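Local coordinates for protein positive phenol-degradative gene regulator (Ralstonia sp. E2, PDB 5FRY) that senses phenols through this N-terminal domain, which here holds a dimethylphenol, and probably activates transcription of phenol-degradation genes as an ATP-binding, DNA-binding regulator, at residues L23-A26 with S31-L34. Sequence-based numbering, arbitrary orientation.
Sequences LRFA and SIWL
The antiparallel beta hairpin formed by strands 23-26 and 31-34 pairs R24 with W33 and A26 with S31 as hydrogen-bonded pairs, while L23 pairs with L34 and F25 with I32 as non-hydrogen-bonded ones. The strand axes come within 4.9 Å of each other. The R24-W33 pair is closed both ways. R24 N reaches W33 O at 2.9 Å with an almost straight N-H...O angle of 174°. W33 N returns to R24 O at 3.1 Å. Towards the turn the ladder slackens, since A26 N lies 3.2 Å from S31 O and the reverse bond is weak. On the face bearing L23, F25, I32 and L34, L23 CD1 meets I32 CG2, which also sits over one face of the F25 ring, displaced toward the rim, while F25 CE2 touches I32 CD1 at 3.7 Å. This apolar face also packs on the second subunit, with F25 on L23 and I32 on I104 of that chain, so the hairpin takes part in the dimer contact. On the other face, R24 starts with CG anti to its own N (chi1 -176°) and bends at chi3, bringing the guanidinium alongside W33, the two planes 23° apart and R24 NH2 3.4 Å from W33 CD1.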
loop_
_atom_site.group_PDB
_atom_site.type_symbol
_atom_site.label_atom_id
_atom_site.label_comp_id
_atom_site.label_asym_id
_atom_site.label_seq_id
_atom_site.Cartn_x
_atom_site.Cartn_y
_atom_site.Cartn_z
ATOM N N LEU A 23 11.154 -7.143 -10.926
ATOM C CA LEU A 23 10.065 -6.180 -10.848
ATOM C C LEU A 23 9.532 -5.953 -12.252
ATOM O O LEU A 23 10.242 -5.457 -13.125
ATOM C CB LEU A 23 10.527 -4.872 -10.214
ATOM C CG LEU A 23 9.489 -3.802 -9.889
ATOM C CD1 LEU A 23 8.259 -4.427 -9.273
ATOM C CD2 LEU A 23 10.108 -2.802 -8.932
ATOM N N ARG A 24 8.287 -6.358 -12.466
ATOM C CA ARG A 24 7.681 -6.311 -13.783
ATOM C C ARG A 24 6.473 -5.403 -13.784
ATOM O O ARG A 24 5.459 -5.698 -13.151
ATOM C CB ARG A 24 7.267 -7.710 -14.249
ATOM C CG ARG A 24 6.697 -7.714 -15.681
ATOM C CD ARG A 24 6.095 -9.057 -16.067
ATOM N NE ARG A 24 4.634 -9.035 -16.021
ATOM C CZ ARG A 24 3.900 -9.671 -15.112
ATOM N NH1 ARG A 24 4.482 -10.403 -14.163
ATOM N NH2 ARG A 24 2.576 -9.581 -15.155
ATOM N N PHE A 25 6.592 -4.292 -14.502
ATOM C CA PHE A 25 5.492 -3.361 -14.677
ATOM C C PHE A 25 4.725 -3.668 -15.943
ATOM O O PHE A 25 5.236 -3.493 -17.044
ATOM C CB PHE A 25 6.005 -1.936 -14.735
ATOM C CG PHE A 25 6.381 -1.369 -13.406
ATOM C CD1 PHE A 25 7.625 -1.627 -12.853
ATOM C CD2 PHE A 25 5.506 -0.542 -12.722
ATOM C CE1 PHE A 25 7.978 -1.092 -11.628
ATOM C CE2 PHE A 25 5.859 0.001 -11.492
ATOM C CZ PHE A 25 7.090 -0.273 -10.949
ATOM N N ALA A 26 3.494 -4.120 -15.796
ATOM C CA ALA A 26 2.672 -4.373 -16.964
ATOM C C ALA A 26 1.560 -3.346 -17.003
ATOM O O ALA A 26 0.394 -3.669 -16.784
ATOM C CB ALA A 26 2.112 -5.782 -16.941
ATOM N N SER A 31 -1.235 -4.175 -13.805
ATOM C CA SER A 31 -0.670 -5.022 -12.770
ATOM C C SER A 31 0.795 -4.678 -12.540
ATOM O O SER A 31 1.417 -4.002 -13.360
ATOM C CB SER A 31 -0.826 -6.505 -13.137
ATOM O OG SER A 31 0.158 -6.899 -14.072
ATOM N N ILE A 32 1.304 -5.107 -11.382
ATOM C CA ILE A 32 2.704 -4.993 -11.024
ATOM C C ILE A 32 3.082 -6.237 -10.227
ATOM O O ILE A 32 2.343 -6.631 -9.327
ATOM C CB ILE A 32 3.003 -3.753 -10.164
ATOM C CG1 ILE A 32 2.521 -2.464 -10.848
ATOM C CG2 ILE A 32 4.487 -3.670 -9.843
ATOM C CD1 ILE A 32 2.752 -1.259 -10.008
ATOM N N TRP A 33 4.213 -6.851 -10.549
ATOM C CA TRP A 33 4.620 -8.082 -9.877
ATOM C C TRP A 33 6.050 -7.966 -9.409
ATOM O O TRP A 33 6.896 -7.411 -10.103
ATOM C CB TRP A 33 4.461 -9.298 -10.800
ATOM C CG TRP A 33 3.036 -9.679 -11.011
ATOM C CD1 TRP A 33 2.133 -9.058 -11.822
ATOM C CD2 TRP A 33 2.340 -10.755 -10.383
ATOM N NE1 TRP A 33 0.916 -9.695 -11.747
ATOM C CE2 TRP A 33 1.020 -10.744 -10.871
ATOM C CE3 TRP A 33 2.709 -11.741 -9.463
ATOM C CZ2 TRP A 33 0.061 -11.666 -10.457
ATOM C CZ3 TRP A 33 1.761 -12.658 -9.054
ATOM C CH2 TRP A 33 0.448 -12.622 -9.558
ATOM N N LEU A 34 6.306 -8.467 -8.210
ATOM C CA LEU A 34 7.654 -8.509 -7.658
ATOM C C LEU A 34 7.941 -9.959 -7.365
ATOM O O LEU A 34 7.355 -10.528 -6.457
ATOM C CB LEU A 34 7.767 -7.653 -6.401
ATOM C CG LEU A 34 9.080 -7.706 -5.615
ATOM C CD1 LEU A 34 10.242 -7.277 -6.477
ATOM C CD2 LEU A 34 8.981 -6.811 -4.396
#